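Local atomic coordinates of F5/8 type C domain protein (Bacteroides ovatus, PDB entry 4ZRX), a protein that is a putative alpha-L-fucosidase that probably hydrolyses terminal alpha-linked fucose from glycans and also carries an F5/8 type C domain likely to bind sugars. Residues Arg360-Arg365 with Val377-Ser382; Leu388-Glu393 with Ala456-Glu461. All coordinates share one frame; numbering follows the deposited sequence.

Contact 1. Residues Arg360-Arg365 with Val377-Ser382; sequences RVKNGR and VYALKS
Two backbone hydrogen bonds, both nearly straight, tie Arg360-Arg365 to Val377-Ser382: Lys381 N gives to Arg360 O at 2.8 Å, and Lys362 N gives to Ala379 O at 2.9 Å. They flank a single beta bridge between Val361 and Leu380. Outside this bridge, Arg360 lays one face of its guanidinium against Lys381 CB, with Arg360 NH2 3.5 Å from Lys381 CB and 2.7 Å from Ser382 O at the group's edge. Bends at chi2 (-58°) and chi3 (-62°) curl the arginine chain back to this position. Behind the bridge, Val361 splits its methyls, CG2 meeting Leu380 CD2 at 3.7 Å and CG1 meeting Tyr378 CB at 3.9 Å. One water joins Lys362 O to Ala379 N; another joins Gly364 O to Tyr378 OH.

In the second shell, Asp358 forms salt bridges with both Arg360 and Lys381, and Ser384 OG accepts from Arg360 NE. Replacing Arg360 by an alanine would probably cost Asp358 one of these two salt bridges and uncover Lys381 CB, over which the guanidinium lies. The loop follows helix 339-356; Val361 touches strands 438-446 and 450-458, so the loop bridges the edge strand 374-381 of one sheet to strand 450-458 of the other.

Contact 2. Residues Leu388-Glu393 with Ala456-Glu461; sequences LVMLQE and AAYYAE
The antiparallel pairing of strands 388-393 and 450-458 forms the centre of a four-stranded sheet, one of two such sheets in the beta domain that follows the TIM-barrel domain, probably the catalytic one, as in related alpha-L-fucosidases. Leu388 with Tyr458 and Met390 with Ala456 are hydrogen-bonded pairs, enclosing the non-hydrogen-bonded pair Val389 with Ala457, whose CA atoms approach to 4.3 Å. The Met390 N to Ala456 O bond is nearly straight at hydrogen (175°), although its donor stands above the carbonyl plane; the return bond, Ala456 N to Met390 O, lies in the plane. At the other end Tyr458 N reaches Leu388 O at 2.8 Å, whereas Leu388 N to Tyr458 O is weak, 3.2 Å with only 122° at hydrogen, just where strand 450-458 ends.

On the face shared by Leu388, Met390, Ala456 and Tyr458, Leu388 CD2 lies 4.1 Å from Tyr458 CB and 4.3 Å from Ala460 CB. Met390 is selenomethionine, with CG anti to the backbone N (chi1 -176°); its bent chain brings Met390 CE to 4.0 Å from Tyr458 OH and close to Ala456 CB, an approach that is tentative because it holds for one of two conformers. Met390 CB lies at the edge of the Tyr458 ring, near the ring plane. On the reverse face, Val389 CG2 meets Ala457 CB at 4.1 Å.

The chemistry implies two separate tasks: backbone bonds fix the strand register, while Leu388, Ala460 and the Tyr458 ring, edge to face with Phe356, pack this end of the sheet against helix 339-356.

Overall arrangement
Both contacts belong to the beta domain, with centres 11 Å apart, but contact 2 lies wholly buried inside one sheet, while contact 1 is partly exposed and involves an edge strand of the other. Contact 2 relies on regular antiparallel bonding and uncharged side chains. Contact 1 has a single bridge, supplemented by water links and charged chains gathered around Asp358. They meet directly: Arg360 N lies 2.8 Å from Ala457 O, a probable hydrogen bond, and Val361 CG2 packs 3.6 Å from Ala457 N. Asn359 OD1 accepts from both Val361 N and Ala457 N. Loop 360-365 thus connects the two sheets, and helix 339-356, which precedes it, touches the Leu388 side of contact 2.

Contact 1. Residues Arg360-Arg365 with Val377-Ser382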
loop_
_atom_site.group_PDB
_atom_site.type_symbol
_atom_site.label_atom_id
_atom_site.label_comp_id
_atom_site.label_asym_id
_atom_site.label_seq_id
_atom_site.Cartn_x
_atom_site.Cartn_y
_atom_site.Cartn_z
ATOM N N ARG A 360 12.991 -21.823 8.163
ATOM C CA ARG A 360 13.228 -23.238 7.976
ATOM C C ARG A 360 14.529 -23.557 7.245
ATOM O O ARG A 360 14.946 -24.709 7.216
ATOM C CB ARG A 360 12.052 -23.912 7.287
ATOM C CG ARG A 360 10.654 -23.723 7.978
ATOM C CD ARG A 360 10.620 -24.218 9.438
ATOM N NE ARG A 360 10.894 -25.620 9.504
ATOM C CZ ARG A 360 10.809 -26.345 10.613
ATOM N NH1 ARG A 360 10.529 -25.789 11.794
ATOM N NH2 ARG A 360 11.055 -27.626 10.540
ATOM N N VAL A 361 15.153 -22.559 6.650
ATOM C CA VAL A 361 16.416 -22.738 5.930
ATOM C C VAL A 361 17.537 -22.757 6.997
ATOM O O VAL A 361 17.641 -21.846 7.805
ATOM C CB VAL A 361 16.666 -21.637 4.928
ATOM C CG1 VAL A 361 18.018 -21.716 4.283
ATOM C CG2 VAL A 361 15.580 -21.707 3.847
ATOM N N LYS A 362 18.387 -23.754 6.881
ATOM C CA LYS A 362 19.622 -23.791 7.631
ATOM C C LYS A 362 20.667 -23.175 6.675
ATOM O O LYS A 362 20.697 -23.436 5.475
ATOM C CB LYS A 362 19.989 -25.257 7.871
ATOM C CG LYS A 362 18.947 -26.084 8.555
ATOM C CD LYS A 362 19.467 -27.570 8.758
ATOM C CE LYS A 362 20.508 -27.605 9.824
ATOM N NZ LYS A 362 20.908 -29.007 10.150
ATOM N N ASN A 363 21.539 -22.414 7.223
ATOM C CA ASN A 363 22.689 -21.927 6.485
ATOM C C ASN A 363 22.317 -21.106 5.265
ATOM O O ASN A 363 23.021 -21.124 4.282
ATOM C CB ASN A 363 23.667 -23.042 6.224
ATOM C CG ASN A 363 23.933 -23.863 7.497
ATOM O OD1 ASN A 363 24.478 -23.328 8.490
ATOM N ND2 ASN A 363 23.566 -25.132 7.493
ATOM N N GLY A 364 21.232 -20.352 5.422
ATOM C CA GLY A 364 20.693 -19.500 4.373
ATOM C C GLY A 364 21.465 -18.201 4.107
ATOM O O GLY A 364 21.209 -17.528 3.108
ATOM N N ARG A 365 22.451 -17.864 4.945
ATOM C CA ARG A 365 23.335 -16.734 4.712
ATOM C C ARG A 365 24.673 -17.042 4.130
ATOM O O ARG A 365 25.569 -16.202 4.174
ATOM C CB ARG A 365 23.585 -15.989 5.998
ATOM C CG ARG A 365 22.395 -15.453 6.593
ATOM C CD ARG A 365 22.813 -14.436 7.665
ATOM N NE ARG A 365 21.707 -13.760 8.317
ATOM C CZ ARG A 365 21.079 -14.169 9.416
ATOM N NH1 ARG A 365 21.405 -15.299 10.032
ATOM N NH2 ARG A 365 20.096 -13.407 9.907
ATOM N N VAL A 377 21.852 -25.039 -3.445
ATOM C CA VAL A 377 20.935 -25.826 -2.659
ATOM C C VAL A 377 21.070 -25.444 -1.187
ATOM O O VAL A 377 22.204 -25.264 -0.671
ATOM C CB VAL A 377 21.220 -27.361 -2.912
ATOM C CG1 VAL A 377 20.466 -28.255 -1.963
ATOM C CG2 VAL A 377 20.926 -27.775 -4.358
ATOM N N TYR A 378 19.951 -25.384 -0.486
ATOM C CA TYR A 378 19.857 -25.093 0.913
ATOM C C TYR A 378 19.099 -26.199 1.627
ATOM O O TYR A 378 17.998 -26.573 1.251
ATOM C CB TYR A 378 19.143 -23.760 1.150
ATOM C CG TYR A 378 19.834 -22.583 0.491
ATOM C CD1 TYR A 378 19.609 -22.259 -0.829
ATOM C CD2 TYR A 378 20.666 -21.760 1.210
ATOM C CE1 TYR A 378 20.252 -21.226 -1.409
ATOM C CE2 TYR A 378 21.313 -20.706 0.624
ATOM C CZ TYR A 378 21.119 -20.408 -0.658
ATOM O OH TYR A 378 21.788 -19.344 -1.274
ATOM N N ALA A 379 19.673 -26.727 2.695
ATOM C CA ALA A 379 18.984 -27.700 3.544
ATOM C C ALA A 379 17.925 -26.955 4.349
ATOM O O ALA A 379 18.136 -25.800 4.811
ATOM C CB ALA A 379 19.999 -28.385 4.517
ATOM N N LEU A 380 16.810 -27.625 4.541
ATOM C CA LEU A 380 15.785 -27.224 5.482
ATOM C C LEU A 380 15.873 -27.964 6.789
ATOM O O LEU A 380 16.436 -29.088 6.841
ATOM C CB LEU A 380 14.411 -27.402 4.838
ATOM C CG LEU A 380 14.262 -26.672 3.493
ATOM C CD1 LEU A 380 12.888 -26.966 2.866
ATOM C CD2 LEU A 380 14.467 -25.184 3.645
ATOM N N LYS A 381 15.341 -27.365 7.854
ATOM C CA LYS A 381 15.137 -28.028 9.150
ATOM C C LYS A 381 14.250 -29.265 8.976
ATOM O O LYS A 381 13.406 -29.348 8.046
ATOM C CB LYS A 381 14.493 -27.116 10.206
ATOM C CG LYS A 381 15.349 -25.966 10.646
ATOM C CD LYS A 381 14.572 -25.117 11.631
ATOM C CE LYS A 381 15.407 -24.010 12.106
ATOM N NZ LYS A 381 14.609 -23.070 12.908
ATOM N N SER A 382 14.486 -30.240 9.853
ATOM C CA SER A 382 13.657 -31.423 9.924
ATOM C C SER A 382 12.149 -31.138 9.958
ATOM O O SER A 382 11.694 -30.288 10.731
ATOM C CB SER A 382 14.030 -32.271 11.176
ATOM O OG SER A 382 13.220 -33.440 11.153
HETATM O O HOH W 1 22.200 -25.414 3.568
HETATM O O HOH W 2 22.367 -17.390 0.436
#

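Contact 2. Residues Leu388-Glu393 with Ala456-Glu461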
loop_
_atom_site.group_PDB
_atom_site.type_symbol
_atom_site.label_atom_id
_atom_site.label_comp_id
_atom_site.label_asym_id
_atom_site.label_seq_id
_atom_site.Cartn_x
_atom_site.Cartn_y
_atom_site.Cartn_z
ATOM N N LEU A 388 6.386 -20.050 1.587
ATOM C CA LEU A 388 6.932 -18.727 1.468
ATOM C C LEU A 388 8.429 -18.825 1.437
ATOM O O LEU A 388 9.037 -19.437 2.318
ATOM C CB LEU A 388 6.467 -17.815 2.637
ATOM C CG LEU A 388 7.087 -16.463 2.865
ATOM C CD1 LEU A 388 6.918 -15.612 1.711
ATOM C CD2 LEU A 388 6.505 -15.835 4.148
ATOM N N VAL A 389 9.000 -18.233 0.419
ATOM C CA VAL A 389 10.471 -18.115 0.279
ATOM C C VAL A 389 10.815 -16.656 0.149
ATOM O O VAL A 389 10.130 -15.901 -0.563
ATOM C CB VAL A 389 10.976 -18.957 -0.879
ATOM C CG1 VAL A 389 12.453 -18.714 -1.221
ATOM C CG2 VAL A 389 10.752 -20.392 -0.586
HETATM N N MSE A 390 11.906 -16.290 0.801
HETATM C CA MSE A 390 12.450 -14.948 0.781
HETATM C C MSE A 390 13.885 -14.985 0.261
HETATM O O MSE A 390 14.682 -15.852 0.684
HETATM C CB MSE A 390 12.393 -14.361 2.201
HETATM C CG MSE A 390 12.839 -12.936 2.253
HETATM SE SE MSE A 390 14.536 -12.820 3.001
HETATM C CE MSE A 390 14.161 -12.864 4.776
ATOM N N LEU A 391 14.208 -14.068 -0.632
ATOM C CA LEU A 391 15.518 -13.938 -1.208
ATOM C C LEU A 391 16.023 -12.506 -1.049
ATOM O O LEU A 391 15.201 -11.553 -1.126
ATOM C CB LEU A 391 15.482 -14.295 -2.685
ATOM C CG LEU A 391 14.728 -15.600 -2.974
ATOM C CD1 LEU A 391 14.422 -15.637 -4.396
ATOM C CD2 LEU A 391 15.577 -16.771 -2.609
ATOM N N GLN A 392 17.362 -12.365 -0.888
ATOM C CA GLN A 392 17.984 -11.043 -0.930
ATOM C C GLN A 392 19.252 -11.056 -1.757
ATOM O O GLN A 392 20.015 -12.045 -1.671
ATOM C CB GLN A 392 18.341 -10.555 0.477
ATOM C CG GLN A 392 17.173 -10.540 1.416
ATOM C CD GLN A 392 17.486 -9.880 2.767
ATOM O OE1 GLN A 392 17.893 -10.558 3.719
ATOM N NE2 GLN A 392 17.334 -8.573 2.846
ATOM N N GLU A 393 19.527 -9.945 -2.436
ATOM C CA GLU A 393 20.803 -9.694 -3.079
ATOM C C GLU A 393 21.618 -8.742 -2.238
ATOM O O GLU A 393 21.087 -7.879 -1.537
ATOM C CB GLU A 393 20.625 -8.995 -4.456
ATOM C CG GLU A 393 20.251 -9.809 -5.556
ATOM C CD GLU A 393 20.051 -8.989 -6.836
ATOM O OE1 GLU A 393 21.034 -8.821 -7.556
ATOM O OE2 GLU A 393 18.928 -8.573 -7.150
ATOM N N ALA A 456 15.704 -17.626 2.700
ATOM C CA ALA A 456 14.956 -17.988 3.900
ATOM C C ALA A 456 13.606 -18.586 3.473
ATOM O O ALA A 456 13.157 -18.391 2.325
ATOM C CB ALA A 456 14.765 -16.821 4.818
ATOM N N ALA A 457 12.963 -19.360 4.341
ATOM C CA ALA A 457 11.678 -19.980 4.003
ATOM C C ALA A 457 10.849 -20.197 5.222
ATOM O O ALA A 457 11.391 -20.436 6.336
ATOM C CB ALA A 457 11.872 -21.301 3.260
ATOM N N TYR A 458 9.549 -20.075 5.047
ATOM C CA TYR A 458 8.601 -20.040 6.149
ATOM C C TYR A 458 7.296 -20.690 5.750
ATOM O O TYR A 458 7.023 -20.938 4.584
ATOM C CB TYR A 458 8.296 -18.577 6.568
ATOM C CG TYR A 458 9.496 -17.715 6.838
ATOM C CD1 TYR A 458 10.089 -16.996 5.818
ATOM C CD2 TYR A 458 10.065 -17.637 8.134
ATOM C CE1 TYR A 458 11.200 -16.231 6.055
ATOM C CE2 TYR A 458 11.159 -16.795 8.375
ATOM C CZ TYR A 458 11.760 -16.177 7.307
ATOM O OH TYR A 458 12.816 -15.345 7.572
ATOM N N TYR A 459 6.494 -20.938 6.762
ATOM C CA TYR A 459 5.094 -21.293 6.632
ATOM C C TYR A 459 4.277 -20.097 7.112
ATOM O O TYR A 459 4.380 -19.714 8.286
ATOM C CB TYR A 459 4.726 -22.521 7.453
ATOM C CG TYR A 459 3.271 -22.884 7.203
ATOM C CD1 TYR A 459 2.909 -23.601 6.055
ATOM C CD2 TYR A 459 2.257 -22.474 8.052
ATOM C CE1 TYR A 459 1.557 -23.916 5.806
ATOM C CE2 TYR A 459 0.916 -22.778 7.787
ATOM C CZ TYR A 459 0.586 -23.480 6.669
ATOM O OH TYR A 459 -0.726 -23.839 6.374
ATOM N N ALA A 460 3.549 -19.469 6.187
ATOM C CA ALA A 460 2.629 -18.357 6.475
ATOM C C ALA A 460 1.209 -18.934 6.501
ATOM O O ALA A 460 0.763 -19.505 5.514
ATOM C CB ALA A 460 2.710 -17.319 5.443
ATOM N N GLU A 461 0.519 -18.811 7.625
ATOM C CA GLU A 461 -0.870 -19.239 7.726
ATOM C C GLU A 461 -1.727 -18.542 6.614
ATOM O O GLU A 461 -1.736 -17.299 6.496
ATOM C CB GLU A 461 -1.374 -18.942 9.155
ATOM C CG GLU A 461 -2.385 -19.904 9.776
ATOM C CD GLU A 461 -1.919 -21.363 9.824
ATOM O OE1 GLU A 461 -1.029 -21.748 10.626
ATOM O OE2 GLU A 461 -2.461 -22.125 9.039
#